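Phospholipase C beta (PDB 1JAD) belongs to the phospholipase C beta family and, in its C-terminal region, folds into a long, mainly helical domain that pairs with a second copy of itself. Local coordinates at residues 210-213 with 214-218; 97-100 with 101-105; 227-230 with 231-235. All coordinates share one frame; numbering follows the deposited sequence.

Contact 1: residues 210-213 with 214-218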
# COMPACT_ATOMS: atom_id res chain seq x y z
N GLU A 210 10.48 8.21 2.05
CA GLU A 210 11.48 9.11 2.58
C GLU A 210 12.78 8.85 1.80
O GLU A 210 13.49 9.77 1.44
CB GLU A 210 11.65 8.82 4.07
CG GLU A 210 12.46 9.81 4.85
CD GLU A 210 12.45 9.45 6.33
OE1 GLU A 210 11.34 9.40 6.92
OE2 GLU A 210 13.55 9.22 6.88
N LYS A 211 13.06 7.58 1.55
CA LYS A 211 14.25 7.19 0.80
C LYS A 211 14.14 7.79 -0.62
O LYS A 211 15.04 8.50 -1.08
CB LYS A 211 14.34 5.66 0.73
CG LYS A 211 15.38 5.10 -0.23
CD LYS A 211 16.80 5.50 0.14
CE LYS A 211 17.81 4.85 -0.80
NZ LYS A 211 19.22 5.32 -0.57
N GLU A 212 13.02 7.52 -1.29
CA GLU A 212 12.84 8.06 -2.63
C GLU A 212 13.02 9.57 -2.60
O GLU A 212 13.67 10.14 -3.49
CB GLU A 212 11.45 7.73 -3.15
CG GLU A 212 11.14 8.36 -4.50
CD GLU A 212 9.69 8.18 -4.89
OE1 GLU A 212 9.23 7.03 -4.98
OE2 GLU A 212 9.00 9.20 -5.11
N GLY A 213 12.46 10.20 -1.59
CA GLY A 213 12.58 11.64 -1.46
C GLY A 213 14.03 12.09 -1.46
O GLY A 213 14.39 13.08 -2.10
N GLN A 214 14.87 11.34 -0.77
CA GLN A 214 16.27 11.71 -0.70
C GLN A 214 16.99 11.44 -2.02
O GLN A 214 17.84 12.24 -2.44
CB GLN A 214 16.93 10.99 0.48
CG GLN A 214 16.40 11.52 1.82
CD GLN A 214 16.80 10.67 3.01
OE1 GLN A 214 16.47 10.99 4.16
NE2 GLN A 214 17.50 9.57 2.74
N LEU A 215 16.65 10.34 -2.69
CA LEU A 215 17.27 10.04 -3.97
C LEU A 215 16.96 11.19 -4.93
O LEU A 215 17.87 11.83 -5.45
CB LEU A 215 16.74 8.73 -4.55
CG LEU A 215 17.35 7.43 -4.01
CD1 LEU A 215 16.63 6.23 -4.62
CD2 LEU A 215 18.83 7.39 -4.36
N GLN A 216 15.67 11.46 -5.13
CA GLN A 216 15.25 12.53 -6.02
C GLN A 216 15.97 13.84 -5.67
O GLN A 216 16.48 14.54 -6.55
CB GLN A 216 13.73 12.69 -5.94
CG GLN A 216 13.03 11.38 -6.24
CD GLN A 216 11.53 11.51 -6.41
OE1 GLN A 216 10.83 12.01 -5.53
NE2 GLN A 216 11.02 11.02 -7.55
N GLN A 217 16.02 14.14 -4.38
CA GLN A 217 16.70 15.33 -3.88
C GLN A 217 18.13 15.34 -4.42
O GLN A 217 18.59 16.34 -4.97
CB GLN A 217 16.70 15.27 -2.35
CG GLN A 217 17.43 16.39 -1.63
CD GLN A 217 17.26 16.26 -0.11
OE1 GLN A 217 17.58 15.22 0.47
NE2 GLN A 217 16.76 17.32 0.52
N GLU A 218 18.82 14.22 -4.24
CA GLU A 218 20.19 14.07 -4.71
C GLU A 218 20.32 14.23 -6.23
O GLU A 218 21.24 14.88 -6.73
CB GLU A 218 20.72 12.71 -4.27
CG GLU A 218 21.16 12.68 -2.81
CD GLU A 218 21.27 11.27 -2.24
OE1 GLU A 218 21.79 10.37 -2.94
OE2 GLU A 218 20.84 11.08 -1.07
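Glu-212 starts out with CG anti to the backbone N (chi1 175°) and Gln-216, one turn on, sets its own CG anti to the carbonyl carbon (chi1 -55°); these two choices swing the side chains onto the same flank of the helix. Gln-216 CG then sits 3.1 Å from Glu-212 O, a close carbon-to-carbonyl approach, and the two chains pass at a slant, with Glu-212 CG 3.7 Å from Gln-216 CD. The second i to i+4 pair meets through carbon alone. Lys-211 bends at chi2 (62°), which turns the chain forward along the helix and lays CE against Leu-215 CG at 4.1 Å. On the exposed flank, Gln-214 CG comes to 3.4 Å from Glu-210 O. Underneath runs the ordinary helix backbone: Leu-215 N bonds to Lys-211 O and Gln-216 N to Glu-212 O, both at 2.9 Å, while Gln-217 N reaches Gly-213 O at 3.0 Å.

The carboxylate of Glu-212 finds its firm partners beyond this stretch. OE1 is hydrogen-bonded to Thr-110 OG1 on helix 75-155, and OE2 to Gln-194 NE2 of the second subunit, so one side chain links its own helix to a neighbour and to the other copy. Ala-106 of helix 75-155 packs against Glu-212, Leu-215 and Gln-216 alike. Lys-211 NZ stays 6.0 Å from Glu-218 OE2, a loose attraction of opposite charges and not an ion pair. For Glu-212 the chemistry implies a buried acid gripped at both oxygens by neutral groups, a hydroxyl and an amide; these two bonds should help keep the carboxylate ionised, offsetting what burial costs it.

Contact 2: residues 97-100 with 101-105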
# COMPACT_ATOMS: atom_id res chain seq x y z
N GLY A 97 18.92 15.19 -18.43
CA GLY A 97 18.55 13.82 -18.73
C GLY A 97 18.96 12.87 -17.63
O GLY A 97 18.21 11.94 -17.30
N ILE A 98 20.15 13.07 -17.06
CA ILE A 98 20.63 12.22 -15.98
C ILE A 98 19.69 12.45 -14.80
O ILE A 98 19.29 11.50 -14.11
CB ILE A 98 22.07 12.60 -15.55
CG1 ILE A 98 23.03 12.43 -16.74
CG2 ILE A 98 22.52 11.73 -14.39
CD1 ILE A 98 23.11 10.99 -17.28
N ARG A 99 19.32 13.70 -14.59
CA ARG A 99 18.41 14.05 -13.50
C ARG A 99 17.10 13.28 -13.65
O ARG A 99 16.67 12.57 -12.75
CB ARG A 99 18.13 15.56 -13.50
CG ARG A 99 17.20 16.03 -12.40
CD ARG A 99 16.87 17.50 -12.53
NE ARG A 99 16.17 17.82 -13.78
CZ ARG A 99 14.94 17.40 -14.09
NH1 ARG A 99 14.27 16.64 -13.25
NH2 ARG A 99 14.39 17.74 -15.25
N ARG A 100 16.48 13.41 -14.82
CA ARG A 100 15.21 12.73 -15.09
C ARG A 100 15.31 11.21 -14.98
O ARG A 100 14.38 10.57 -14.52
CB ARG A 100 14.69 13.12 -16.47
CG ARG A 100 14.34 14.60 -16.61
CD ARG A 100 13.75 14.86 -17.98
NE ARG A 100 14.63 14.35 -19.02
CZ ARG A 100 14.20 13.72 -20.11
NH1 ARG A 100 12.90 13.53 -20.29
NH2 ARG A 100 15.08 13.24 -21.00
N ARG A 101 16.43 10.64 -15.40
CA ARG A 101 16.57 9.19 -15.30
C ARG A 101 16.76 8.80 -13.84
O ARG A 101 16.14 7.85 -13.37
CB ARG A 101 17.76 8.69 -16.14
CG ARG A 101 17.97 7.17 -16.10
CD ARG A 101 16.68 6.43 -16.46
NE ARG A 101 16.22 6.73 -17.81
CZ ARG A 101 16.61 6.06 -18.89
NH1 ARG A 101 17.45 5.04 -18.78
NH2 ARG A 101 16.16 6.43 -20.09
N LYS A 102 17.62 9.54 -13.13
CA LYS A 102 17.86 9.26 -11.71
C LYS A 102 16.50 9.18 -11.01
O LYS A 102 16.13 8.14 -10.45
CB LYS A 102 18.69 10.36 -11.04
CG LYS A 102 20.16 10.44 -11.42
CD LYS A 102 20.92 9.20 -11.03
CE LYS A 102 22.41 9.37 -11.22
NZ LYS A 102 23.00 10.39 -10.31
N GLU A 103 15.76 10.28 -11.04
CA GLU A 103 14.45 10.33 -10.41
C GLU A 103 13.55 9.19 -10.89
O GLU A 103 12.75 8.66 -10.12
CB GLU A 103 13.81 11.69 -10.67
CG GLU A 103 14.61 12.82 -10.05
CD GLU A 103 13.91 14.14 -10.10
OE1 GLU A 103 12.83 14.25 -9.48
OE2 GLU A 103 14.42 15.07 -10.76
N GLN A 104 13.70 8.81 -12.15
CA GLN A 104 12.91 7.73 -12.71
C GLN A 104 13.31 6.45 -11.97
O GLN A 104 12.47 5.60 -11.68
CB GLN A 104 13.20 7.57 -14.21
CG GLN A 104 12.06 7.02 -15.06
CD GLN A 104 11.27 5.93 -14.37
OE1 GLN A 104 10.49 6.20 -13.45
NE2 GLN A 104 11.48 4.68 -14.79
N HIS A 105 14.60 6.32 -11.66
CA HIS A 105 15.09 5.15 -10.93
C HIS A 105 14.50 5.18 -9.51
O HIS A 105 14.18 4.14 -8.93
CB HIS A 105 16.62 5.13 -10.82
CG HIS A 105 17.33 4.90 -12.12
ND1 HIS A 105 16.92 3.95 -13.04
CD2 HIS A 105 18.48 5.42 -12.61
CE1 HIS A 105 17.78 3.91 -14.04
NE2 HIS A 105 18.74 4.79 -13.81
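The guanidinium of Arg-99 takes Glu-103 OE2 at its edge, very nearly in its own plane, and NH1 makes a salt bridge to that oxygen at 2.9 Å. Seen from the acid the fit is less square: OE2 is met on the syn side but 33° out of the carboxylate plane, and the two flat groups stand 67° apart. The other flat group, the His-105 ring, has Arg-101 O over one face, 3.3 Å above the plane and displaced toward the rim.

Arg-99 CG, anti to the backbone N, lies 3.4 Å from Glu-103 OE2, and a bend at chi3 (63°) then brings the guanidinium round to the acid. The other terminal nitrogen, NH2, is salt-bridged to Asp-96 OD2 just before this stretch and to Glu-133 OE1 of the second subunit, so three acids surround this buried arginine and should favour its positive charge. Alongside, Ile-98 and Lys-102 run side by side in the same direction, CG2 of Ile-98 lying 4.0 Å from Lys-102 CE. Lys-102 CG is also close to the backbone, 3.0 Å from Ile-98 O, the same oxygen that accepts Lys-102 N at 2.8 Å. Glu-103 N bonds to Arg-99 O at 3.0 Å, so the two residues are joined twice, by side chain and by backbone.

Two of the charged ends reach other helices: Lys-102 NZ pairs with Glu-222 on helix 161-245 and Arg-101 NH1 with Glu-40 on helix 28-64. Arg-100 NE turns back to Asp-96 on its own helix. Tyr-223 touches Arg-99 and Ala-219 touches Glu-103 from helix 161-245, whereas Leu-41 and Leu-44 of helix 28-64 cover Lys-102 and Arg-101 respectively, wedging this turn of helix 75-155 between the two.

Contact 3: residues 227-230 with 231-235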
# COMPACT_ATOMS: atom_id res chain seq x y z
N LEU A 227 25.48 22.10 -13.73
CA LEU A 227 25.11 23.27 -14.52
C LEU A 227 25.91 24.54 -14.16
O LEU A 227 26.20 25.36 -15.03
CB LEU A 227 23.61 23.54 -14.37
CG LEU A 227 22.95 24.40 -15.44
CD1 LEU A 227 23.04 23.67 -16.77
CD2 LEU A 227 21.48 24.66 -15.10
N LYS A 228 26.25 24.68 -12.89
CA LYS A 228 27.00 25.85 -12.42
C LYS A 228 28.46 25.85 -12.87
O LYS A 228 29.08 26.91 -13.01
CB LYS A 228 26.88 25.93 -10.89
CG LYS A 228 25.42 26.12 -10.42
CD LYS A 228 25.18 25.76 -8.96
CE LYS A 228 25.92 26.66 -7.99
NZ LYS A 228 25.64 26.27 -6.58
N THR A 229 29.01 24.67 -13.12
CA THR A 229 30.39 24.57 -13.57
C THR A 229 30.45 24.37 -15.08
O THR A 229 31.49 24.59 -15.69
CB THR A 229 31.12 23.39 -12.92
OG1 THR A 229 30.39 22.18 -13.15
CG2 THR A 229 31.28 23.63 -11.43
N LEU A 230 29.32 23.96 -15.66
CA LEU A 230 29.22 23.71 -17.10
C LEU A 230 29.89 24.75 -18.00
O LEU A 230 30.66 24.38 -18.88
CB LEU A 230 27.74 23.58 -17.50
CG LEU A 230 27.39 23.40 -18.99
CD1 LEU A 230 27.99 22.11 -19.53
CD2 LEU A 230 25.88 23.39 -19.13
N THR A 231 29.60 26.03 -17.77
CA THR A 231 30.18 27.10 -18.59
C THR A 231 31.70 27.08 -18.69
O THR A 231 32.26 27.38 -19.74
CB THR A 231 29.75 28.48 -18.07
OG1 THR A 231 28.33 28.61 -18.15
CG2 THR A 231 30.40 29.58 -18.89
N VAL A 232 32.38 26.73 -17.60
CA VAL A 232 33.84 26.67 -17.57
C VAL A 232 34.39 25.36 -18.14
O VAL A 232 35.34 25.37 -18.92
CB VAL A 232 34.38 26.85 -16.12
CG1 VAL A 232 35.86 26.58 -16.08
CG2 VAL A 232 34.10 28.26 -15.64
N GLU A 233 33.79 24.24 -17.76
CA GLU A 233 34.24 22.94 -18.25
C GLU A 233 34.22 22.85 -19.78
O GLU A 233 34.85 21.96 -20.36
CB GLU A 233 33.38 21.81 -17.66
CG GLU A 233 33.50 21.65 -16.15
CD GLU A 233 32.61 20.53 -15.63
OE1 GLU A 233 32.79 19.37 -16.05
OE2 GLU A 233 31.72 20.81 -14.79
N VAL A 234 33.50 23.76 -20.42
CA VAL A 234 33.42 23.76 -21.87
C VAL A 234 34.39 24.74 -22.50
O VAL A 234 35.14 24.38 -23.41
CB VAL A 234 31.99 24.07 -22.36
CG1 VAL A 234 31.04 22.97 -21.93
CG2 VAL A 234 31.52 25.41 -21.81
N GLN A 235 34.40 25.97 -22.01
CA GLN A 235 35.30 26.99 -22.53
C GLN A 235 36.73 26.47 -22.48
O GLN A 235 37.54 26.77 -23.36
CB GLN A 235 35.18 28.28 -21.72
CG GLN A 235 33.79 28.89 -21.75
CD GLN A 235 33.69 30.19 -20.97
OE1 GLN A 235 34.03 30.24 -19.79
NE2 GLN A 235 33.23 31.24 -21.63
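Thr-229 OG1 points at Glu-233 OE2 from one turn earlier, donating a hydrogen bond that meets the oxygen nearly along its C-O axis. At 2.5 Å it is very short, and the exact length is best not pressed. The hydroxyl occupies the crowded position between backbone N and carbonyl carbon (chi1 55°), within bonding distance of a second acceptor, Lys-226 O; the two oxygens probably share or compete for its single proton.

Next to it, Leu-230 and Val-234 form the apolar pair, with CD1 of Leu-230 4.0 Å from Val-234 CG1. Val-234 also pushes CG2 to 3.2 Å from Leu-230 O.

Behind these side chains, the backbone sets their spacing. Thr-229 O accepts two N-H groups: Glu-233 N at 3.1 Å, almost straight and in the carbonyl plane, and Val-232 N at 3.0 Å, coming from above that plane. One residue on, Val-234 N reaches Leu-230 O only weakly, at 3.3 Å, while Leu-227 O and Thr-231 N are 4.4 Å apart, too far for the usual i to i+4 bond. The helix is thus locally irregular, and the Thr-229 to Glu-233 side-chain bond spans the disturbed turn.

Beyond the segments, Ile-88 of helix 75-155 packs on both Leu-230 and Val-234, and Val-180 and Ile-176 of the second subunit lie against Leu-227 and Thr-231. This is a distorted turn in a long helix of an antiparallel helical bundle: Leu-230 and Val-234 face helix 75-155, Leu-227 meets both that helix and the second subunit, and the polar pair is turned outward.

Along the chain the order is contact 2, then contact 1, then contact 3. Contact 2 lies on helix 75-155; contacts 1 and 3 share the helix that follows it, 161-245, which runs back antiparallel. That reversal places contacts 1 and 2 next to each other, centres about 12 Å apart, with the Gln-216 side chain packing near the Glu-103 backbone. Contact 3 stands farther along: its centre is about 26 Å from that of contact 1 and 21 Å from that of contact 2, and it touches neither. Each of the three has residues that touch the second subunit, so the dimer interface is met at several points along part of the rod.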